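Local coordinates for protein export chaperone SatS (Mycobacterium tuberculosis H37Rv, PDB 6DNM) that acts as a chaperone for the SecA2 protein export pathway, probably helping to deliver proteins for export, at residues R40-G48 / Y62-L71. Numbering follows the deposited sequence.
Sequences RPIFLGRNG and YLADEHDHDL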
ATOM      1  N   ARG A  40       2.065  10.957   9.114  1.00 27.17           N
ATOM      2  CA  ARG A  40       2.886  10.525   7.997  1.00 25.86           C
ATOM      3  C   ARG A  40       3.002   9.008   7.985  1.00 20.93           C
ATOM      4  O   ARG A  40       3.213   8.384   9.031  1.00 20.01           O
ATOM      5  CB  ARG A  40       4.284  11.147   8.077  1.00 30.31           C
ATOM      6  CG  ARG A  40       4.265  12.660   7.898  1.00 36.89           C
ATOM      7  CD  ARG A  40       5.623  13.282   8.138  1.00 44.05           C
ATOM      8  NE  ARG A  40       6.708  12.318   7.995  1.00 49.84           N
ATOM      9  CZ  ARG A  40       7.913  12.620   7.525  1.00 54.18           C
ATOM     10  NH1 ARG A  40       8.188  13.863   7.149  1.00 55.59           N
ATOM     11  NH2 ARG A  40       8.845  11.680   7.428  1.00 55.52           N
ATOM     12  N   PRO A  41       2.861   8.383   6.822  1.00 17.45           N
ATOM     13  CA  PRO A  41       2.969   6.923   6.760  1.00 16.77           C
ATOM     14  C   PRO A  41       4.414   6.475   6.891  1.00 16.24           C
ATOM     15  O   PRO A  41       5.319   7.043   6.276  1.00 17.98           O
ATOM     16  CB  PRO A  41       2.416   6.585   5.372  1.00 17.08           C
ATOM     17  CG  PRO A  41       2.665   7.821   4.567  1.00 18.07           C
ATOM     18  CD  PRO A  41       2.578   8.989   5.510  1.00 17.63           C
ATOM     19  N   ILE A  42       4.621   5.441   7.698  1.00 14.73           N
ATOM     20  CA  ILE A  42       5.916   4.772   7.795  1.00 15.76           C
ATOM     21  C   ILE A  42       5.690   3.291   7.528  1.00 14.49           C
ATOM     22  O   ILE A  42       4.826   2.667   8.156  1.00 14.71           O
ATOM     23  CB  ILE A  42       6.613   4.974   9.159  1.00 17.18           C
ATOM     24  CG1 ILE A  42       6.605   6.446   9.590  1.00 19.88           C
ATOM     25  CG2 ILE A  42       8.042   4.468   9.084  1.00 18.19           C
ATOM     26  CD1 ILE A  42       7.366   6.707  10.878  1.00 23.35           C
ATOM     27  N   PHE A  43       6.451   2.732   6.593  1.00 14.72           N
ATOM     28  CA  PHE A  43       6.353   1.318   6.265  1.00 13.18           C
ATOM     29  C   PHE A  43       7.539   0.565   6.853  1.00 13.48           C
ATOM     30  O   PHE A  43       8.568   1.145   7.206  1.00 14.83           O
ATOM     31  CB  PHE A  43       6.362   1.102   4.747  1.00 13.43           C
ATOM     32  CG  PHE A  43       5.115   1.565   4.043  1.00 13.59           C
ATOM     33  CD1 PHE A  43       4.120   0.663   3.699  1.00 14.54           C
ATOM     34  CD2 PHE A  43       4.966   2.891   3.662  1.00 13.81           C
ATOM     35  CE1 PHE A  43       2.993   1.079   3.025  1.00 14.63           C
ATOM     36  CE2 PHE A  43       3.832   3.311   2.980  1.00 15.18           C
ATOM     37  CZ  PHE A  43       2.848   2.403   2.662  1.00 15.62           C
ATOM     38  N   LEU A  44       7.382  -0.746   6.954  1.00 13.12           N
ATOM     39  CA  LEU A  44       8.511  -1.625   7.205  1.00 12.87           C
ATOM     40  C   LEU A  44       9.448  -1.516   6.011  1.00 13.73           C
ATOM     41  O   LEU A  44       9.153  -2.026   4.929  1.00 15.47           O
ATOM     42  CB  LEU A  44       8.000  -3.051   7.385  1.00 13.88           C
ATOM     43  CG  LEU A  44       9.046  -4.112   7.688  1.00 13.76           C
ATOM     44  CD1 LEU A  44       9.667  -3.853   9.074  1.00 16.61           C
ATOM     45  CD2 LEU A  44       8.420  -5.511   7.611  1.00 15.16           C
ATOM     46  N   GLY A  45      10.559  -0.818   6.187  1.00 14.23           N
ATOM     47  CA  GLY A  45      11.436  -0.523   5.072  1.00 15.01           C
ATOM     48  C   GLY A  45      12.531   0.415   5.517  1.00 16.53           C
ATOM     49  O   GLY A  45      12.644   0.761   6.695  1.00 16.96           O
ATOM     50  N   ARG A  46      13.340   0.824   4.543  1.00 16.95           N
ATOM     51  CA  ARG A  46      14.427   1.753   4.803  1.00 19.62           C
ATOM     52  C   ARG A  46      14.717   2.521   3.526  1.00 20.21           C
ATOM     53  O   ARG A  46      14.491   2.017   2.423  1.00 20.29           O
ATOM     54  CB  ARG A  46      15.701   1.021   5.255  1.00 23.33           C
ATOM     55  CG  ARG A  46      16.180  -0.023   4.248  1.00 28.50           C
ATOM     56  CD  ARG A  46      17.035  -1.112   4.893  1.00 33.19           C
ATOM     57  NE  ARG A  46      17.685  -1.959   3.894  1.00 36.16           N
ATOM     58  CZ  ARG A  46      17.216  -3.134   3.482  1.00 38.02           C
ATOM     59  NH1 ARG A  46      17.880  -3.831   2.569  1.00 38.94           N
ATOM     60  NH2 ARG A  46      16.086  -3.616   3.982  1.00 38.21           N
ATOM     61  N   ASN A  47      15.203   3.751   3.690  1.00 20.75           N
ATOM     62  CA  ASN A  47      15.634   4.580   2.561  1.00 22.84           C
ATOM     63  C   ASN A  47      14.540   4.729   1.503  1.00 22.33           C
ATOM     64  O   ASN A  47      14.798   4.675   0.297  1.00 23.23           O
ATOM     65  CB  ASN A  47      16.945   4.065   1.962  1.00 26.80           C
ATOM     66  CG  ASN A  47      18.041   3.923   3.005  1.00 30.96           C
ATOM     67  OD1 ASN A  47      18.223   4.803   3.841  1.00 32.88           O
ATOM     68  ND2 ASN A  47      18.769   2.810   2.964  1.00 32.51           N
ATOM     69  N   GLY A  48      13.302   4.909   1.957  1.00 20.49           N
ATOM     70  CA  GLY A  48      12.203   5.147   1.036  1.00 19.34           C
ATOM     71  C   GLY A  48      11.721   3.958   0.233  1.00 19.75           C
ATOM     72  O   GLY A  48      10.923   4.146  -0.694  1.00 19.82           O
ATOM     73  N   TYR A  62      11.144 -12.696   9.299  1.00 13.96           N
ATOM     74  CA  TYR A  62      11.920 -11.467   9.277  1.00 14.27           C
ATOM     75  C   TYR A  62      11.786 -10.713  10.594  1.00 14.29           C
ATOM     76  O   TYR A  62      12.783 -10.226  11.146  1.00 14.93           O
ATOM     77  CB  TYR A  62      11.439 -10.607   8.108  1.00 14.47           C
ATOM     78  CG  TYR A  62      12.137  -9.274   7.978  1.00 15.02           C
ATOM     79  CD1 TYR A  62      13.294  -9.145   7.222  1.00 16.44           C
ATOM     80  CD2 TYR A  62      11.625  -8.136   8.599  1.00 16.40           C
ATOM     81  CE1 TYR A  62      13.932  -7.923   7.095  1.00 18.26           C
ATOM     82  CE2 TYR A  62      12.259  -6.911   8.487  1.00 18.05           C
ATOM     83  CZ  TYR A  62      13.411  -6.806   7.730  1.00 18.55           C
ATOM     84  OH  TYR A  62      14.042  -5.582   7.615  1.00 21.69           O
ATOM     85  N   LEU A  63      10.564 -10.632  11.127  1.00 14.28           N
ATOM     86  CA  LEU A  63      10.311  -9.874  12.346  1.00 14.59           C
ATOM     87  C   LEU A  63      10.919 -10.523  13.583  1.00 15.01           C
ATOM     88  O   LEU A  63      11.044  -9.856  14.613  1.00 16.21           O
ATOM     89  CB  LEU A  63       8.804  -9.666  12.534  1.00 15.04           C
ATOM     90  CG  LEU A  63       8.121  -8.812  11.466  1.00 14.28           C
ATOM     91  CD1 LEU A  63       6.604  -8.960  11.550  1.00 14.76           C
ATOM     92  CD2 LEU A  63       8.548  -7.357  11.617  1.00 15.41           C
ATOM     93  N   ALA A  64      11.304 -11.799  13.503  1.00 15.53           N
ATOM     94  CA  ALA A  64      12.001 -12.454  14.607  1.00 17.30           C
ATOM     95  C   ALA A  64      13.455 -12.027  14.713  1.00 19.65           C
ATOM     96  O   ALA A  64      14.073 -12.241  15.763  1.00 20.38           O
ATOM     97  CB  ALA A  64      11.953 -13.972  14.442  1.00 16.68           C
ATOM     98  N   ASP A  65      14.017 -11.454  13.656  1.00 21.60           N
ATOM     99  CA  ASP A  65      15.425 -11.091  13.641  1.00 26.67           C
ATOM    100  C   ASP A  65      15.598  -9.639  14.060  1.00 28.94           C
ATOM    101  O   ASP A  65      14.701  -8.810  13.890  1.00 28.16           O
ATOM    102  CB  ASP A  65      16.009 -11.281  12.241  1.00 29.34           C
ATOM    103  CG  ASP A  65      16.223 -12.732  11.892  1.00 31.23           C
ATOM    104  OD1 ASP A  65      16.414 -13.532  12.828  1.00 31.10           O
ATOM    105  OD2 ASP A  65      16.205 -13.077  10.692  1.00 33.47           O
ATOM    106  N   GLU A  66      16.765  -9.342  14.623  1.00 32.08           N
ATOM    107  CA  GLU A  66      17.127  -7.964  14.917  1.00 35.25           C
ATOM    108  C   GLU A  66      17.307  -7.207  13.612  1.00 34.37           C
ATOM    109  O   GLU A  66      17.944  -7.704  12.677  1.00 34.51           O
ATOM    110  CB  GLU A  66      18.432  -7.925  15.706  1.00 38.81           C
ATOM    111  CG  GLU A  66      18.572  -6.725  16.621  1.00 42.59           C
ATOM    112  CD  GLU A  66      17.779  -6.877  17.902  1.00 45.89           C
ATOM    113  OE1 GLU A  66      16.557  -6.616  17.881  1.00 47.03           O
ATOM    114  OE2 GLU A  66      18.379  -7.261  18.928  1.00 47.21           O
ATOM    115  N   HIS A  67      16.748  -6.006  13.546  1.00 34.02           N
ATOM    116  CA  HIS A  67      16.800  -5.219  12.329  1.00 34.08           C
ATOM    117  C   HIS A  67      16.873  -3.746  12.688  1.00 35.21           C
ATOM    118  O   HIS A  67      16.381  -3.313  13.735  1.00 36.47           O
ATOM    119  CB  HIS A  67      15.563  -5.445  11.447  1.00 33.74           C
ATOM    120  CG  HIS A  67      15.508  -6.799  10.813  1.00 33.05           C
ATOM    121  ND1 HIS A  67      16.457  -7.244   9.919  1.00 33.21           N
ATOM    122  CD2 HIS A  67      14.608  -7.802  10.937  1.00 33.71           C
ATOM    123  CE1 HIS A  67      16.149  -8.466   9.524  1.00 32.90           C
ATOM    124  NE2 HIS A  67      15.034  -8.830  10.131  1.00 34.62           N
ATOM    125  N   ASP A  68      17.500  -2.983  11.811  1.00 33.45           N
ATOM    126  CA  ASP A  68      17.454  -1.531  11.859  1.00 32.78           C
ATOM    127  C   ASP A  68      16.721  -1.090  10.600  1.00 29.10           C
ATOM    128  O   ASP A  68      17.274  -1.128   9.496  1.00 30.82           O
ATOM    129  CB  ASP A  68      18.849  -0.926  11.954  1.00 37.28           C
ATOM    130  CG  ASP A  68      18.817   0.524  12.386  1.00 42.54           C
ATOM    131  OD1 ASP A  68      19.166   1.400  11.568  1.00 45.04           O
ATOM    132  OD2 ASP A  68      18.430   0.789  13.544  1.00 44.82           O
ATOM    133  N   HIS A  69      15.460  -0.717  10.769  1.00 22.75           N
ATOM    134  CA  HIS A  69      14.631  -0.215   9.688  1.00 19.47           C
ATOM    135  C   HIS A  69      13.738   0.870  10.270  1.00 18.03           C
ATOM    136  O   HIS A  69      13.839   1.219  11.449  1.00 18.39           O
ATOM    137  CB  HIS A  69      13.805  -1.335   9.050  1.00 18.19           C
ATOM    138  CG  HIS A  69      13.032  -2.147  10.043  1.00 17.00           C
ATOM    139  ND1 HIS A  69      12.081  -1.594  10.873  1.00 16.01           N
ATOM    140  CD2 HIS A  69      13.082  -3.464  10.352  1.00 16.78           C
ATOM    141  CE1 HIS A  69      11.577  -2.537  11.653  1.00 15.78           C
ATOM    142  NE2 HIS A  69      12.170  -3.680  11.358  1.00 16.30           N
ATOM    143  N   ASP A  70      12.823   1.377   9.447  1.00 15.39           N
ATOM    144  CA  ASP A  70      12.110   2.589   9.821  1.00 15.66           C
ATOM    145  C   ASP A  70      11.094   2.393  10.935  1.00 15.51           C
ATOM    146  O   ASP A  70      10.631   3.392  11.496  1.00 16.32           O
ATOM    147  CB  ASP A  70      11.471   3.242   8.597  1.00 17.42           C
ATOM    148  CG  ASP A  70      12.498   3.838   7.656  1.00 19.23           C
ATOM    149  OD1 ASP A  70      13.655   4.078   8.082  1.00 21.07           O
ATOM    150  OD2 ASP A  70      12.135   4.105   6.495  1.00 19.65           O
ATOM    151  N   LEU A  71      10.737   1.153  11.276  1.00 13.87           N
ATOM    152  CA  LEU A  71       9.812   0.907  12.374  1.00 13.94           C
ATOM    153  C   LEU A  71      10.502   0.481  13.660  1.00 14.20           C
ATOM    154  O   LEU A  71       9.838   0.408  14.702  1.00 14.84           O
ATOM    155  CB  LEU A  71       8.810  -0.193  11.999  1.00 14.70           C
ATOM    156  CG  LEU A  71       7.992   0.025  10.727  1.00 14.41           C
ATOM    157  CD1 LEU A  71       7.030  -1.134  10.532  1.00 15.85           C
ATOM    158  CD2 LEU A  71       7.211   1.317  10.766  1.00 15.67           C
TER
HETATM  159  O   HOH W   1      15.499   4.887   6.318  1.00 22.91           O
HETATM  160  O   HOH W   2      12.721   5.881   4.568  1.00 22.58           O
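Leu44, at the end of edge strand 40-43, meets both the end of helix 56-63 and the loop after it, and illustrates how one aliphatic side chain can meet different partners along its length. Leu44 CB lies 3.8 Å from Leu71 CD1. With CG anti to the backbone N (chi1 -179°), the two methyls are placed among His69, Tyr62 and Leu63. Leu44 CD1 sits over one face of the imidazole, 3.5 Å from the His69 ring centroid and 14° off the normal, a CH-pi contact. Leu44 CD1 also lies 4.1 Å from Tyr62 CE2; both methyls border this atom, and Leu44 CD2 goes on to Leu63 CD2 at 4.4 Å. Leu71 N donates in the ring plane to His69 ND1 at 3.1 Å; with NE2 bonded to the Tyr77 hydroxyl, both ring nitrogens are engaged, which would limit rotation of the ring. Beside this apolar patch, Asp70 N donates to Gly45 O (2.8 Å). The Asp70 carboxylate faces the turn after strand 45-46, where two waters relay OD1 to Asn47 N and OD2 to Gly48 N; OD2 also bonds to Tyr133 of helix 117-134. Such hydrogen bonding would probably favour a charged Asp70.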